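Local coordinates for protein amine Dehydrogenase (Pseudomonas putida, PDB 1JMX) that probably serves as the beta-propeller subunit of a heme-containing quinoprotein dehydrogenase that oxidises primary amines, at residues B[7-20]-B[335-349]. Sequence-based numbering, arbitrary orientation.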
loop_
_atom_site.group_PDB
_atom_site.type_symbol
_atom_site.label_atom_id
_atom_site.label_comp_id
_atom_site.label_asym_id
_atom_site.label_seq_id
_atom_site.Cartn_x
_atom_site.Cartn_y
_atom_site.Cartn_z
ATOM N N LEU B 7 22.515 0.148 -38.585
ATOM C CA LEU B 7 23.653 0.201 -37.676
ATOM C C LEU B 7 24.966 -0.159 -38.368
ATOM O O LEU B 7 25.011 -1.043 -39.228
ATOM C CB LEU B 7 23.422 -0.712 -36.471
ATOM C CG LEU B 7 22.537 -0.184 -35.334
ATOM C CD1 LEU B 7 21.205 0.330 -35.862
ATOM C CD2 LEU B 7 22.335 -1.276 -34.305
ATOM N N LYS B 8 26.033 0.537 -37.992
ATOM C CA LYS B 8 27.346 0.302 -38.575
ATOM C C LYS B 8 28.095 -0.842 -37.911
ATOM O O LYS B 8 28.084 -0.977 -36.690
ATOM C CB LYS B 8 28.179 1.579 -38.514
ATOM C CG LYS B 8 27.505 2.764 -39.162
ATOM C CD LYS B 8 28.506 3.838 -39.524
ATOM C CE LYS B 8 27.812 5.070 -40.113
ATOM N NZ LYS B 8 26.957 4.740 -41.301
ATOM N N ALA B 9 28.753 -1.654 -38.730
ATOM C CA ALA B 9 29.529 -2.796 -38.251
ATOM C C ALA B 9 30.738 -2.350 -37.436
ATOM O O ALA B 9 31.347 -1.325 -37.734
ATOM C CB ALA B 9 29.975 -3.648 -39.424
ATOM N N GLY B 10 31.077 -3.121 -36.407
ATOM C CA GLY B 10 32.208 -2.780 -35.565
ATOM C C GLY B 10 31.884 -1.721 -34.519
ATOM O O GLY B 10 32.617 -1.564 -33.545
ATOM N N HIS B 11 30.803 -0.973 -34.735
ATOM C CA HIS B 11 30.381 0.066 -33.800
ATOM C C HIS B 11 29.630 -0.497 -32.619
ATOM O O HIS B 11 28.812 -1.400 -32.767
ATOM C CB HIS B 11 29.474 1.079 -34.484
ATOM C CG HIS B 11 30.204 2.061 -35.334
ATOM N ND1 HIS B 11 29.753 3.345 -35.535
ATOM C CD2 HIS B 11 31.337 1.939 -36.059
ATOM C CE1 HIS B 11 30.573 3.974 -36.354
ATOM N NE2 HIS B 11 31.542 3.140 -36.688
ATOM N N GLU B 12 29.870 0.096 -31.457
ATOM C CA GLU B 12 29.213 -0.316 -30.229
ATOM C C GLU B 12 27.877 0.406 -30.075
ATOM O O GLU B 12 27.767 1.589 -30.377
ATOM C CB GLU B 12 30.114 -0.029 -29.040
ATOM C CG GLU B 12 29.596 -0.591 -27.738
ATOM C CD GLU B 12 30.697 -0.758 -26.730
ATOM O OE1 GLU B 12 31.701 -0.023 -26.817
ATOM O OE2 GLU B 12 30.570 -1.646 -25.871
ATOM N N TYR B 13 26.865 -0.316 -29.612
ATOM C CA TYR B 13 25.538 0.255 -29.439
ATOM C C TYR B 13 24.890 -0.222 -28.161
ATOM O O TYR B 13 25.320 -1.208 -27.561
ATOM C CB TYR B 13 24.639 -0.111 -30.617
ATOM C CG TYR B 13 25.071 0.499 -31.929
ATOM C CD1 TYR B 13 25.745 -0.263 -32.890
ATOM C CD2 TYR B 13 24.800 1.833 -32.215
ATOM C CE1 TYR B 13 26.132 0.294 -34.102
ATOM C CE2 TYR B 13 25.183 2.398 -33.422
ATOM C CZ TYR B 13 25.848 1.624 -34.362
ATOM O OH TYR B 13 26.214 2.196 -35.555
ATOM N N MET B 14 23.839 0.484 -27.760
ATOM C CA MET B 14 23.097 0.155 -26.552
ATOM C C MET B 14 21.615 0.348 -26.791
ATOM O O MET B 14 21.197 1.364 -27.341
ATOM C CB MET B 14 23.523 1.057 -25.394
ATOM C CG MET B 14 22.669 0.900 -24.133
ATOM S SD MET B 14 23.062 2.130 -22.863
ATOM C CE MET B 14 24.292 1.252 -21.994
ATOM N N ILE B 15 20.820 -0.645 -26.416
ATOM C CA ILE B 15 19.386 -0.513 -26.570
ATOM C C ILE B 15 18.731 -0.318 -25.215
ATOM O O ILE B 15 19.171 -0.875 -24.207
ATOM C CB ILE B 15 18.735 -1.710 -27.272
ATOM C CG1 ILE B 15 18.990 -3.004 -26.497
ATOM C CG2 ILE B 15 19.212 -1.789 -28.701
ATOM C CD1 ILE B 15 18.120 -4.164 -26.966
ATOM N N VAL B 16 17.714 0.533 -25.202
ATOM C CA VAL B 16 16.948 0.827 -24.002
ATOM C C VAL B 16 15.517 1.092 -24.432
ATOM O O VAL B 16 15.274 1.681 -25.481
ATOM C CB VAL B 16 17.472 2.090 -23.230
ATOM C CG1 VAL B 16 18.820 1.821 -22.600
ATOM C CG2 VAL B 16 17.549 3.300 -24.149
ATOM N N THR B 17 14.565 0.598 -23.659
ATOM C CA THR B 17 13.176 0.852 -23.985
ATOM C C THR B 17 12.674 1.990 -23.086
ATOM O O THR B 17 13.056 2.114 -21.927
ATOM C CB THR B 17 12.310 -0.433 -23.950
ATOM O OG1 THR B 17 12.342 -1.016 -22.644
ATOM C CG2 THR B 17 12.845 -1.444 -24.970
ATOM N N ASN B 18 11.829 2.817 -23.679
ATOM C CA ASN B 18 11.291 4.030 -23.095
ATOM C C ASN B 18 9.785 3.868 -22.994
ATOM O O ASN B 18 9.190 3.224 -23.857
ATOM C CB ASN B 18 11.658 5.136 -24.074
ATOM C CG ASN B 18 11.275 6.468 -23.609
ATOM O OD1 ASN B 18 11.986 7.094 -22.835
ATOM N ND2 ASN B 18 10.151 6.955 -24.113
ATOM N N TYR B 19 9.152 4.613 -22.089
ATOM C CA TYR B 19 7.722 4.438 -21.872
ATOM C C TYR B 19 6.640 4.415 -22.919
ATOM O O TYR B 19 5.941 3.376 -23.002
ATOM C CB TYR B 19 7.165 5.166 -20.657
ATOM C CG TYR B 19 6.244 4.218 -19.926
ATOM C CD1 TYR B 19 6.683 3.535 -18.802
ATOM C CD2 TYR B 19 4.970 3.912 -20.431
ATOM C CE1 TYR B 19 5.898 2.575 -18.201
ATOM C CE2 TYR B 19 4.178 2.948 -19.841
ATOM C CZ TYR B 19 4.650 2.284 -18.724
ATOM O OH TYR B 19 3.880 1.328 -18.118
ATOM N N PRO B 20 6.426 5.518 -23.692
ATOM C CA PRO B 20 5.349 5.474 -24.703
ATOM C C PRO B 20 5.321 4.043 -25.267
ATOM O O PRO B 20 4.470 3.238 -24.876
ATOM C CB PRO B 20 5.791 6.536 -25.710
ATOM C CG PRO B 20 6.493 7.519 -24.861
ATOM C CD PRO B 20 7.322 6.659 -23.931
ATOM N N PRO B 335 14.145 10.440 -25.855
ATOM C CA PRO B 335 12.849 10.982 -26.268
ATOM C C PRO B 335 11.740 10.187 -25.554
ATOM O O PRO B 335 11.875 8.978 -25.351
ATOM C CB PRO B 335 12.834 10.712 -27.777
ATOM C CG PRO B 335 14.269 10.803 -28.148
ATOM C CD PRO B 335 14.945 10.041 -27.026
ATOM N N GLY B 336 10.669 10.867 -25.154
ATOM C CA GLY B 336 9.572 10.192 -24.482
ATOM C C GLY B 336 9.575 10.287 -22.966
ATOM O O GLY B 336 9.892 11.329 -22.407
ATOM N N GLY B 337 9.237 9.190 -22.298
ATOM C CA GLY B 337 9.188 9.205 -20.849
ATOM C C GLY B 337 10.031 8.195 -20.089
ATOM O O GLY B 337 11.154 7.872 -20.470
ATOM N N ASP B 338 9.466 7.701 -18.996
ATOM C CA ASP B 338 10.132 6.753 -18.118
ATOM C C ASP B 338 10.608 5.430 -18.710
ATOM O O ASP B 338 9.885 4.780 -19.462
ATOM C CB ASP B 338 9.226 6.454 -16.927
ATOM C CG ASP B 338 9.007 7.661 -16.032
ATOM O OD1 ASP B 338 9.120 8.817 -16.485
ATOM O OD2 ASP B 338 8.713 7.435 -14.853
ATOM N N MET B 339 11.820 5.028 -18.323
ATOM C CA MET B 339 12.416 3.767 -18.743
ATOM C C MET B 339 11.846 2.648 -17.878
ATOM O O MET B 339 11.868 1.479 -18.259
ATOM C CB MET B 339 13.938 3.799 -18.563
ATOM C CG MET B 339 14.695 4.502 -19.670
ATOM S SD MET B 339 16.475 4.301 -19.518
ATOM C CE MET B 339 16.934 5.815 -18.667
ATOM N N SER B 340 11.355 3.015 -16.698
ATOM C CA SER B 340 10.790 2.060 -15.758
ATOM C C SER B 340 11.753 0.894 -15.471
ATOM O O SER B 340 12.931 1.131 -15.197
ATOM C CB SER B 340 9.431 1.575 -16.246
ATOM O OG SER B 340 8.764 0.906 -15.203
ATOM N N THR B 341 11.285 -0.351 -15.584
ATOM C CA THR B 341 12.137 -1.517 -15.296
ATOM C C THR B 341 12.981 -2.047 -16.452
ATOM O O THR B 341 13.477 -3.163 -16.384
ATOM C CB THR B 341 11.327 -2.699 -14.713
ATOM O OG1 THR B 341 10.393 -3.173 -15.689
ATOM C CG2 THR B 341 10.586 -2.276 -13.446
ATOM N N THR B 342 13.152 -1.241 -17.498
ATOM C CA THR B 342 13.944 -1.629 -18.668
ATOM C C THR B 342 15.407 -1.916 -18.317
ATOM O O THR B 342 15.947 -1.352 -17.364
ATOM C CB THR B 342 13.919 -0.510 -19.739
ATOM O OG1 THR B 342 14.410 -1.020 -20.979
ATOM C CG2 THR B 342 14.803 0.653 -19.325
ATOM N N THR B 343 16.043 -2.798 -19.084
ATOM C CA THR B 343 17.454 -3.117 -18.864
ATOM C C THR B 343 18.323 -2.763 -20.080
ATOM O O THR B 343 18.125 -3.287 -21.178
ATOM C CB THR B 343 17.680 -4.602 -18.361
ATOM O OG1 THR B 343 19.027 -5.016 -18.616
ATOM C CG2 THR B 343 16.753 -5.556 -18.999
ATOM N N PRO B 344 19.224 -1.774 -19.916
ATOM C CA PRO B 344 20.143 -1.302 -20.954
ATOM C C PRO B 344 21.042 -2.444 -21.418
ATOM O O PRO B 344 21.750 -3.043 -20.621
ATOM C CB PRO B 344 20.942 -0.225 -20.227
ATOM C CG PRO B 344 19.946 0.320 -19.256
ATOM C CD PRO B 344 19.343 -0.937 -18.711
ATOM N N GLN B 345 21.021 -2.709 -22.717
ATOM C CA GLN B 345 21.783 -3.801 -23.321
ATOM C C GLN B 345 22.858 -3.303 -24.306
ATOM O O GLN B 345 22.544 -2.633 -25.293
ATOM C CB GLN B 345 20.791 -4.723 -24.031
ATOM C CG GLN B 345 20.817 -6.174 -23.622
ATOM C CD GLN B 345 20.660 -6.407 -22.139
ATOM O OE1 GLN B 345 19.586 -6.764 -21.661
ATOM N NE2 GLN B 345 21.757 -6.298 -21.415
ATOM N N VAL B 346 24.118 -3.649 -24.035
ATOM C CA VAL B 346 25.255 -3.232 -24.864
ATOM C C VAL B 346 25.759 -4.353 -25.801
ATOM O O VAL B 346 25.902 -5.507 -25.385
ATOM C CB VAL B 346 26.427 -2.710 -23.963
ATOM C CG1 VAL B 346 27.576 -2.184 -24.809
ATOM C CG2 VAL B 346 25.933 -1.615 -23.043
ATOM N N PHE B 347 26.035 -3.999 -27.057
ATOM C CA PHE B 347 26.510 -4.964 -28.057
ATOM C C PHE B 347 27.313 -4.297 -29.169
ATOM O O PHE B 347 27.204 -3.092 -29.377
ATOM C CB PHE B 347 25.320 -5.705 -28.693
ATOM C CG PHE B 347 24.429 -4.824 -29.535
ATOM C CD1 PHE B 347 24.598 -4.758 -30.917
ATOM C CD2 PHE B 347 23.441 -4.037 -28.946
ATOM C CE1 PHE B 347 23.799 -3.916 -31.693
ATOM C CE2 PHE B 347 22.642 -3.196 -29.713
ATOM C CZ PHE B 347 22.822 -3.134 -31.087
ATOM N N ILE B 348 28.119 -5.093 -29.870
ATOM C CA ILE B 348 28.915 -4.616 -31.005
ATOM C C ILE B 348 28.171 -5.107 -32.257
ATOM O O ILE B 348 27.957 -6.315 -32.426
ATOM C CB ILE B 348 30.350 -5.222 -31.032
ATOM C CG1 ILE B 348 31.074 -5.005 -29.700
ATOM C CG2 ILE B 348 31.149 -4.619 -32.179
ATOM C CD1 ILE B 348 31.467 -3.593 -29.432
ATOM N N ARG B 349 27.761 -4.164 -33.105
ATOM C CA ARG B 349 27.023 -4.461 -34.331
ATOM C C ARG B 349 27.800 -5.322 -35.330
ATOM O O ARG B 349 29.049 -5.218 -35.388
ATOM C CB ARG B 349 26.587 -3.156 -34.996
ATOM C CG ARG B 349 25.830 -3.333 -36.290
ATOM C CD ARG B 349 24.558 -4.117 -36.056
ATOM N NE ARG B 349 23.849 -4.347 -37.305
ATOM C CZ ARG B 349 24.038 -5.403 -38.087
ATOM N NH1 ARG B 349 24.914 -6.343 -37.750
ATOM N NH2 ARG B 349 23.351 -5.510 -39.217
ATOM O OXT ARG B 349 27.138 -6.104 -36.043
#
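G337 passes against P20, its backbone N 3.6 Å from the proline CD, and begins a contact that illustrates how a beta-propeller closes its ring. The chain then reaches S340, whose CB meets the edge of the Y19 ring near CE1, while both side-chain hydroxyls bond to acidic side chains of another protein chain. After the type II' turn M339–T342, T342 OG1 and T17 OG1 form a close hydroxyl pair at 2.7 Å, probably a hydrogen bond; T17 OG1 also bonds to G46 O. P344 packs its ring along V16 CG1, and from here the backbones pair antiparallel. Q345 and I15 exchange two hydrogen bonds, with Q345 CB 3.5 Å from I15 CG1. On the face shared with M14, V346 CG2 presses tightly on the M14 methyl CE (3.5 Å). F347 points to the other face: a chi1 of 67° sets CG between its own N and carbonyl carbon, turning the ring back over Y13, whose CB sits over its face in a CH-pi contact 4.0 Å from the centroid. L7 CD2 and I15 CG2 touch the ring's edge. With an alanine in place of F347, the Y13 methylene, L7 and I15 would probably lose their common aromatic surface, opening a gap. I348 CD1 then meets E12 CB at 3.8 Å, and R349 ends the chain with its N bonded to H11 O, its aliphatic part against L7 CB and its guanidinium bridging to D73. This is the Velcro closure: strand 345-348 edges a sheet completed by 12-18, 22-27 and 32-38, flanked by strands 47-50 and 299-302 of the adjoining blades.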